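Local coordinates for isoaspartyl dipeptidase (Fervidobacterium islandicum, PDB 7CDH), which probably hydrolyses isoaspartyl (beta-aspartyl) dipeptides as a zinc-dependent peptidase of the M38 family, an activity associated with protein repair, at residues A189-S198 / Q218-R227; L52-P60 / L328-A336. All coordinates share one frame; numbering follows the deposited sequence.

Contact 1 of 2, residues A189-S198 / Q218-R227; sequences AGIVNFHVGS and QHLYPTHMSR. With ZN (zinc ion), chain K.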
loop_
_atom_site.group_PDB
_atom_site.type_symbol
_atom_site.label_atom_id
_atom_site.label_comp_id
_atom_site.label_asym_id
_atom_site.label_seq_id
_atom_site.Cartn_x
_atom_site.Cartn_y
_atom_site.Cartn_z
ATOM N N ALA A 189 20.100 -14.063 20.021
ATOM C CA ALA A 189 19.321 -14.889 20.982
ATOM C C ALA A 189 17.836 -14.954 20.596
ATOM O O ALA A 189 17.241 -15.997 20.803
ATOM C CB ALA A 189 19.481 -14.360 22.388
ATOM N N GLY A 190 17.249 -13.854 20.139
ATOM C CA GLY A 190 15.827 -13.789 19.786
ATOM C C GLY A 190 14.938 -13.822 21.010
ATOM O O GLY A 190 14.223 -14.799 21.173
ATOM N N ILE A 191 14.976 -12.785 21.837
ATOM C CA ILE A 191 14.239 -12.753 23.128
ATOM C C ILE A 191 12.859 -12.141 22.879
ATOM O O ILE A 191 12.755 -11.200 22.095
ATOM C CB ILE A 191 15.050 -11.967 24.176
ATOM C CG1 ILE A 191 16.419 -12.610 24.429
ATOM C CG2 ILE A 191 14.256 -11.791 25.459
ATOM C CD1 ILE A 191 16.382 -14.129 24.579
ATOM N N VAL A 192 11.817 -12.725 23.436
ATOM C CA VAL A 192 10.523 -12.031 23.639
ATOM C C VAL A 192 10.513 -11.611 25.109
ATOM O O VAL A 192 10.590 -12.488 25.934
ATOM C CB VAL A 192 9.316 -12.920 23.288
ATOM C CG1 VAL A 192 7.998 -12.175 23.453
ATOM C CG2 VAL A 192 9.451 -13.487 21.887
ATOM N N ASN A 193 10.457 -10.306 25.380
ATOM C CA ASN A 193 10.325 -9.727 26.730
ATOM C C ASN A 193 8.837 -9.443 26.942
ATOM O O ASN A 193 8.240 -8.678 26.145
ATOM C CB ASN A 193 11.250 -8.522 26.877
ATOM C CG ASN A 193 11.153 -7.814 28.211
ATOM O OD1 ASN A 193 11.112 -6.594 28.260
ATOM N ND2 ASN A 193 11.195 -8.558 29.295
ATOM N N PHE A 194 8.241 -10.084 27.947
ATOM C CA PHE A 194 6.816 -9.902 28.309
ATOM C C PHE A 194 6.763 -8.941 29.483
ATOM O O PHE A 194 7.377 -9.248 30.514
ATOM C CB PHE A 194 6.156 -11.226 28.685
ATOM C CG PHE A 194 6.055 -12.177 27.533
ATOM C CD1 PHE A 194 5.082 -12.013 26.566
ATOM C CD2 PHE A 194 6.965 -13.199 27.381
ATOM C CE1 PHE A 194 5.007 -12.878 25.489
ATOM C CE2 PHE A 194 6.894 -14.059 26.293
ATOM C CZ PHE A 194 5.910 -13.897 25.355
ATOM N N HIS A 195 6.095 -7.801 29.304
ATOM C CA HIS A 195 5.578 -7.015 30.438
ATOM C C HIS A 195 4.418 -7.793 31.051
ATOM O O HIS A 195 3.390 -7.974 30.374
ATOM C CB HIS A 195 5.150 -5.625 30.005
ATOM C CG HIS A 195 4.357 -4.923 31.045
ATOM N ND1 HIS A 195 4.934 -4.018 31.904
ATOM C CD2 HIS A 195 3.055 -5.044 31.399
ATOM C CE1 HIS A 195 3.995 -3.577 32.732
ATOM N NE2 HIS A 195 2.820 -4.184 32.442
ATOM N N VAL A 196 4.572 -8.243 32.290
ATOM C CA VAL A 196 3.467 -8.969 32.960
ATOM C C VAL A 196 2.806 -8.041 33.965
ATOM O O VAL A 196 3.475 -7.601 34.901
ATOM C CB VAL A 196 3.924 -10.265 33.639
ATOM C CG1 VAL A 196 2.711 -11.000 34.187
ATOM C CG2 VAL A 196 4.716 -11.147 32.690
ATOM N N GLY A 197 1.527 -7.770 33.760
ATOM C CA GLY A 197 0.749 -6.923 34.663
ATOM C C GLY A 197 0.235 -7.742 35.825
ATOM O O GLY A 197 0.783 -8.808 36.083
ATOM N N SER A 198 -0.804 -7.261 36.492
ATOM C CA SER A 198 -1.297 -7.844 37.754
ATOM C C SER A 198 -2.548 -8.674 37.468
ATOM O O SER A 198 -3.159 -9.136 38.421
ATOM C CB SER A 198 -1.549 -6.750 38.725
ATOM O OG SER A 198 -2.335 -5.754 38.101
ATOM N N GLN A 218 13.800 -20.724 26.518
ATOM C CA GLN A 218 14.904 -19.721 26.686
ATOM C C GLN A 218 14.630 -18.390 25.946
ATOM O O GLN A 218 15.327 -17.396 26.180
ATOM C CB GLN A 218 16.228 -20.311 26.183
ATOM C CG GLN A 218 16.763 -21.463 27.041
ATOM C CD GLN A 218 16.266 -22.859 26.711
ATOM O OE1 GLN A 218 15.573 -23.110 25.715
ATOM N NE2 GLN A 218 16.615 -23.796 27.582
ATOM N N HIS A 219 13.698 -18.368 25.014
ATOM C CA HIS A 219 13.322 -17.152 24.269
ATOM C C HIS A 219 12.340 -16.318 25.092
ATOM O O HIS A 219 12.076 -15.206 24.668
ATOM C CB HIS A 219 12.709 -17.527 22.920
ATOM C CG HIS A 219 13.648 -18.263 22.032
ATOM N ND1 HIS A 219 14.723 -17.633 21.405
ATOM C CD2 HIS A 219 13.678 -19.569 21.669
ATOM C CE1 HIS A 219 15.375 -18.529 20.683
ATOM N NE2 HIS A 219 14.759 -19.734 20.842
ATOM N N LEU A 220 11.769 -16.867 26.165
ATOM C CA LEU A 220 10.606 -16.277 26.870
ATOM C C LEU A 220 11.107 -15.691 28.175
ATOM O O LEU A 220 11.535 -16.435 29.031
ATOM C CB LEU A 220 9.530 -17.326 27.125
ATOM C CG LEU A 220 9.126 -18.196 25.936
ATOM C CD1 LEU A 220 8.090 -19.228 26.375
ATOM C CD2 LEU A 220 8.609 -17.370 24.753
ATOM N N TYR A 221 11.026 -14.382 28.295
ATOM C CA TYR A 221 11.733 -13.608 29.318
ATOM C C TYR A 221 10.723 -12.655 29.905
ATOM O O TYR A 221 10.651 -11.521 29.476
ATOM C CB TYR A 221 12.873 -12.875 28.633
ATOM C CG TYR A 221 13.804 -12.137 29.550
ATOM C CD1 TYR A 221 14.341 -12.738 30.680
ATOM C CD2 TYR A 221 14.208 -10.855 29.245
ATOM C CE1 TYR A 221 15.242 -12.068 31.496
ATOM C CE2 TYR A 221 15.099 -10.169 30.051
ATOM C CZ TYR A 221 15.616 -10.772 31.181
ATOM O OH TYR A 221 16.520 -10.079 31.929
ATOM N N PRO A 222 9.867 -13.108 30.839
ATOM C CA PRO A 222 8.906 -12.218 31.492
ATOM C C PRO A 222 9.585 -11.283 32.498
ATOM O O PRO A 222 10.504 -11.726 33.094
ATOM C CB PRO A 222 7.981 -13.196 32.209
ATOM C CG PRO A 222 8.883 -14.355 32.557
ATOM C CD PRO A 222 9.773 -14.490 31.332
ATOM N N THR A 223 9.092 -10.057 32.689
ATOM C CA THR A 223 9.600 -9.113 33.721
ATOM C C THR A 223 8.456 -8.763 34.685
ATOM O O THR A 223 7.340 -9.267 34.477
ATOM C CB THR A 223 10.305 -7.908 33.071
ATOM O OG1 THR A 223 10.883 -7.119 34.119
ATOM C CG2 THR A 223 9.386 -7.055 32.227
ATOM N N HIS A 224 8.735 -7.940 35.703
ATOM C CA HIS A 224 7.803 -7.582 36.806
ATOM C C HIS A 224 7.379 -8.841 37.551
ATOM O O HIS A 224 6.296 -8.889 38.053
ATOM C CB HIS A 224 6.577 -6.809 36.293
ATOM C CG HIS A 224 7.005 -5.705 35.401
ATOM N ND1 HIS A 224 7.983 -4.816 35.785
ATOM C CD2 HIS A 224 6.682 -5.409 34.130
ATOM C CE1 HIS A 224 8.249 -4.007 34.790
ATOM N NE2 HIS A 224 7.462 -4.348 33.772
ATOM N N MET A 225 8.235 -9.834 37.592
ATOM C CA MET A 225 7.903 -11.157 38.162
ATOM C C MET A 225 8.011 -11.164 39.698
ATOM O O MET A 225 7.594 -12.147 40.249
ATOM C CB MET A 225 8.802 -12.207 37.519
ATOM C CG MET A 225 8.395 -12.414 36.074
ATOM S SD MET A 225 6.659 -12.891 35.868
ATOM C CE MET A 225 6.683 -14.529 36.596
ATOM N N SER A 226 8.398 -10.062 40.351
ATOM C CA SER A 226 8.247 -9.877 41.821
ATOM C C SER A 226 7.052 -8.976 42.147
ATOM O O SER A 226 6.912 -8.605 43.274
ATOM C CB SER A 226 9.522 -9.378 42.474
ATOM O OG SER A 226 9.918 -8.099 41.995
ATOM N N ARG A 227 6.183 -8.667 41.196
ATOM C CA ARG A 227 5.014 -7.770 41.405
ATOM C C ARG A 227 4.165 -8.308 42.572
ATOM O O ARG A 227 3.627 -7.513 43.334
ATOM C CB ARG A 227 4.285 -7.664 40.064
ATOM C CG ARG A 227 2.907 -7.028 40.101
ATOM C CD ARG A 227 2.149 -7.220 38.790
ATOM N NE ARG A 227 2.843 -6.666 37.643
ATOM C CZ ARG A 227 2.959 -5.363 37.386
ATOM N NH1 ARG A 227 3.629 -4.947 36.318
ATOM N NH2 ARG A 227 2.433 -4.478 38.211
HETATM ZN ZN ZN K . 6.834 -3.087 31.918
HETATM O O HOH W 1 17.092 -17.785 23.460
#
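Strands 191-196 and 220-223 lie next to each other in the barrel wall as a parallel pair, Val-192 beside Leu-220 and Phe-194 beside Pro-222, and at their C-terminal ends His-195 and His-224 share a zinc ion. Backbone bonds run from Val-192 N to His-219 O through to Thr-223 N and Phe-194 O. Tyr-221 O is gripped twice, by Phe-194 N at 3.2 Å and by Asn-193 ND2 at 3.0 Å, from opposite faces of its carbonyl plane. With CG anti to the backbone N (chi1 178°), Asn-193 swings its amide across to the neighbouring strand and points ND2 at Tyr-221 O, which lies close to the amide plane; its OD1 is hydrogen-bonded to His-61, a ligand of the second zinc. On the other face of the sheet, under helix 169-186, Phe-194 CE2 meets Leu-220 CD2 at 4.0 Å.

At the N-terminal end His-219 ND1 donates to Gly-190 O, 2.9 Å away and above the carbonyl plane. A leucine in place of His-219 would probably leave Gly-190 O without this donor and the turn into strand 191-196 less firmly fixed.

At the far end Arg-227 NE reaches Val-196 O at 3.0 Å, with NH1 adding a weak bond. The zinc takes His-195 ND1 at 2.1 Å and His-224 NE2 at 2.3 Å, the two rings inclined by 66°; Glu-156 is the third protein ligand. Asp-161 and Thr-248 hold the outer ring nitrogens of His-195 and His-224. This parallel beta-alpha-beta pair, linked through helix 204-212, thus supplies two histidines to one zinc of the binuclear amidohydrolase centre.

Contact 2 of 2, residues L52-P60 / L328-A336; sequences LLLPGLIDP and LKISTTNPA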
loop_
_atom_site.group_PDB
_atom_site.type_symbol
_atom_site.label_atom_id
_atom_site.label_comp_id
_atom_site.label_asym_id
_atom_site.label_seq_id
_atom_site.Cartn_x
_atom_site.Cartn_y
_atom_site.Cartn_z
ATOM N N LEU A 52 37.374 -3.573 45.203
ATOM C CA LEU A 52 36.901 -4.795 44.523
ATOM C C LEU A 52 36.722 -4.438 43.034
ATOM O O LEU A 52 36.158 -3.353 42.759
ATOM C CB LEU A 52 35.568 -5.237 45.150
ATOM C CG LEU A 52 35.446 -5.072 46.667
ATOM C CD1 LEU A 52 34.139 -5.635 47.187
ATOM C CD2 LEU A 52 36.601 -5.749 47.384
ATOM N N LEU A 53 37.244 -5.277 42.133
ATOM C CA LEU A 53 37.007 -5.264 40.673
ATOM C C LEU A 53 35.886 -6.263 40.341
ATOM O O LEU A 53 36.078 -7.472 40.578
ATOM C CB LEU A 53 38.299 -5.617 39.930
ATOM C CG LEU A 53 38.181 -5.591 38.404
ATOM C CD1 LEU A 53 38.093 -4.160 37.891
ATOM C CD2 LEU A 53 39.328 -6.313 37.731
ATOM N N LEU A 54 34.782 -5.752 39.781
ATOM C CA LEU A 54 33.555 -6.503 39.412
ATOM C C LEU A 54 33.379 -6.444 37.888
ATOM O O LEU A 54 33.933 -5.590 37.195
ATOM C CB LEU A 54 32.351 -5.877 40.133
ATOM C CG LEU A 54 32.107 -6.245 41.602
ATOM C CD1 LEU A 54 33.378 -6.315 42.426
ATOM C CD2 LEU A 54 31.141 -5.269 42.253
ATOM N N PRO A 55 32.572 -7.340 37.284
ATOM C CA PRO A 55 32.198 -7.178 35.888
ATOM C C PRO A 55 31.212 -6.000 35.822
ATOM O O PRO A 55 30.466 -5.829 36.760
ATOM C CB PRO A 55 31.513 -8.496 35.525
ATOM C CG PRO A 55 31.754 -9.412 36.729
ATOM C CD PRO A 55 31.902 -8.488 37.906
ATOM N N GLY A 56 31.237 -5.210 34.740
ATOM C CA GLY A 56 30.258 -4.128 34.554
ATOM C C GLY A 56 28.849 -4.696 34.608
ATOM O O GLY A 56 28.634 -5.802 34.084
ATOM N N LEU A 57 27.941 -3.998 35.269
ATOM C CA LEU A 57 26.537 -4.415 35.414
ATOM C C LEU A 57 25.801 -4.235 34.074
ATOM O O LEU A 57 26.078 -3.265 33.310
ATOM C CB LEU A 57 25.905 -3.524 36.479
ATOM C CG LEU A 57 26.590 -3.505 37.838
ATOM C CD1 LEU A 57 25.813 -2.625 38.816
ATOM C CD2 LEU A 57 26.682 -4.912 38.378
ATOM N N ILE A 58 24.912 -5.175 33.796
ATOM C CA ILE A 58 24.062 -5.254 32.578
ATOM C C ILE A 58 22.619 -5.064 33.047
ATOM O O ILE A 58 22.181 -5.866 33.880
ATOM C CB ILE A 58 24.266 -6.616 31.907
ATOM C CG1 ILE A 58 25.741 -6.859 31.575
ATOM C CG2 ILE A 58 23.365 -6.759 30.702
ATOM C CD1 ILE A 58 26.047 -8.305 31.197
ATOM N N ASP A 59 21.978 -3.962 32.641
ATOM C CA ASP A 59 20.552 -3.647 32.922
ATOM C C ASP A 59 19.760 -4.043 31.676
ATOM O O ASP A 59 19.797 -3.354 30.671
ATOM C CB ASP A 59 20.424 -2.171 33.280
ATOM C CG ASP A 59 19.073 -1.776 33.854
ATOM O OD1 ASP A 59 18.119 -2.605 33.777
ATOM O OD2 ASP A 59 18.972 -0.620 34.377
ATOM N N PRO A 60 19.065 -5.197 31.655
ATOM C CA PRO A 60 18.410 -5.658 30.423
ATOM C C PRO A 60 17.029 -5.053 30.106
ATOM O O PRO A 60 16.327 -5.558 29.246
ATOM C CB PRO A 60 18.232 -7.144 30.753
ATOM C CG PRO A 60 17.879 -7.108 32.232
ATOM C CD PRO A 60 18.859 -6.101 32.804
ATOM N N LEU A 328 25.911 -11.174 42.273
ATOM C CA LEU A 328 26.313 -10.531 41.018
ATOM C C LEU A 328 25.728 -11.249 39.805
ATOM O O LEU A 328 25.702 -10.648 38.734
ATOM C CB LEU A 328 27.833 -10.553 40.940
ATOM C CG LEU A 328 28.509 -9.428 41.697
ATOM C CD1 LEU A 328 30.021 -9.568 41.544
ATOM C CD2 LEU A 328 28.025 -8.077 41.196
ATOM N N LYS A 329 25.336 -12.502 39.948
ATOM C CA LYS A 329 24.822 -13.309 38.826
ATOM C C LYS A 329 23.630 -12.595 38.191
ATOM O O LYS A 329 23.466 -12.761 36.978
ATOM C CB LYS A 329 24.393 -14.698 39.299
ATOM C CG LYS A 329 25.543 -15.621 39.650
ATOM C CD LYS A 329 25.038 -16.935 40.196
ATOM C CE LYS A 329 26.137 -17.939 40.427
ATOM N NZ LYS A 329 25.541 -19.277 40.626
ATOM N N ILE A 330 22.842 -11.858 38.980
ATOM C CA ILE A 330 21.534 -11.290 38.541
ATOM C C ILE A 330 21.722 -10.110 37.567
ATOM O O ILE A 330 20.742 -9.720 36.899
ATOM C CB ILE A 330 20.689 -10.866 39.749
ATOM C CG1 ILE A 330 21.341 -9.745 40.546
ATOM C CG2 ILE A 330 20.333 -12.064 40.601
ATOM C CD1 ILE A 330 20.580 -9.428 41.817
ATOM N N SER A 331 22.916 -9.543 37.546
ATOM C CA SER A 331 23.283 -8.326 36.795
ATOM C C SER A 331 24.539 -8.571 35.971
ATOM O O SER A 331 24.953 -7.642 35.317
ATOM C CB SER A 331 23.460 -7.149 37.709
ATOM O OG SER A 331 22.228 -6.868 38.342
ATOM N N THR A 332 25.069 -9.782 35.919
ATOM C CA THR A 332 26.262 -10.058 35.098
ATOM C C THR A 332 26.025 -11.369 34.349
ATOM O O THR A 332 25.681 -11.341 33.180
ATOM C CB THR A 332 27.539 -9.978 35.963
ATOM O OG1 THR A 332 27.637 -11.024 36.944
ATOM C CG2 THR A 332 27.667 -8.647 36.675
ATOM N N THR A 333 26.200 -12.500 35.004
ATOM C CA THR A 333 26.177 -13.820 34.326
ATOM C C THR A 333 24.798 -14.032 33.705
ATOM O O THR A 333 24.775 -14.499 32.586
ATOM C CB THR A 333 26.532 -14.931 35.326
ATOM O OG1 THR A 333 27.784 -14.486 35.835
ATOM C CG2 THR A 333 26.622 -16.306 34.701
ATOM N N ASN A 334 23.707 -13.782 34.443
ATOM C CA ASN A 334 22.357 -14.225 34.010
ATOM C C ASN A 334 21.900 -13.406 32.788
ATOM O O ASN A 334 21.469 -13.993 31.791
ATOM C CB ASN A 334 21.357 -14.269 35.172
ATOM C CG ASN A 334 21.721 -15.290 36.231
ATOM O OD1 ASN A 334 22.540 -16.175 35.989
ATOM N ND2 ASN A 334 21.124 -15.179 37.409
ATOM N N PRO A 335 21.971 -12.052 32.788
ATOM C CA PRO A 335 21.619 -11.267 31.602
ATOM C C PRO A 335 22.508 -11.609 30.404
ATOM O O PRO A 335 21.981 -11.808 29.337
ATOM C CB PRO A 335 21.856 -9.816 32.014
ATOM C CG PRO A 335 21.784 -9.843 33.526
ATOM C CD PRO A 335 22.337 -11.194 33.917
ATOM N N ALA A 336 23.811 -11.790 30.626
ATOM C CA ALA A 336 24.737 -12.214 29.553
ATOM C C ALA A 336 24.256 -13.525 28.923
ATOM O O ALA A 336 24.299 -13.635 27.670
ATOM C CB ALA A 336 26.136 -12.341 30.049
HETATM O O HOH W 2 20.786 -6.036 36.082
#
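Ser-331 O is met by two neighbours on the strand opposite: Ile-58 N donates to it at 2.9 Å, nearly straight and in the carbonyl plane, and the CA-H of Leu-57 adds a weaker contact. This bond ties strand 51-59, whose last part enters the amidohydrolase TIM barrel just before the zinc ligands His-61 and His-63, to the turn that leads into helix 333-339. A water makes a second bridge between the same two residues, giving a hydrogen to Ile-58 O and accepting one from Ser-331 OG at 2.8 Å. Together they link both polar atoms of the Ile-58 backbone to Ser-331.

The side chains that touch across the contact are buried, and most of the meetings are apolar. Ile-58 turns toward the helix and lies against its first turn. Its CG2, anti to the backbone N (chi1 -57° for CG1), lies against Pro-335 CB at 3.7 Å, and CD1 runs on to Thr-332 O and to Ala-336 CB. Leu-57 leaves the strand to one side, where CD2 rests 4.0 Å from Ser-331 CB; Val-310 of helix 309-318 touches both residues. Further back along the strand, past the break at Gly-56, Pro-55 CB sits 4.0 Å from Thr-332 CG2, the two side chains crossing at about a right angle. Leu-54 meets Leu-328 in a similar crosswise fashion, CG on CD1, with Trp-311 of helix 309-318 also touching Leu-54.

Thr-332 works in two directions. Its hydroxyl, wedged between backbone N and carbonyl carbon (chi1 68°), turns back into its own turn while the methyl faces the strand. Leu-328 O thus accepts from Thr-332 OG1 at 2.7 Å and from Ser-331 N at 3.2 Å, the two donors coming from opposite faces of its carbonyl plane.

In the fold
From the N terminus the chain first passes through 52-60, which carries it from the sheet it shares with strands 8-11 and 354-358 into the barrel. Contact 2 closes only when 328-336 returns, some 270 residues later, so its loop takes in most of the barrel. Contact 1 is nested inside that loop: a short excursion through helix 204-212 separates its two strands. Contact 2 thus joins an early barrel strand to a late helix, whereas contact 1 joins neighbouring strands at the zinc site. Their centres are about 18 Å apart, yet both reach the same curled sheet, and the side chain of Tyr-221 packs on Pro-60, bringing the two into direct touch.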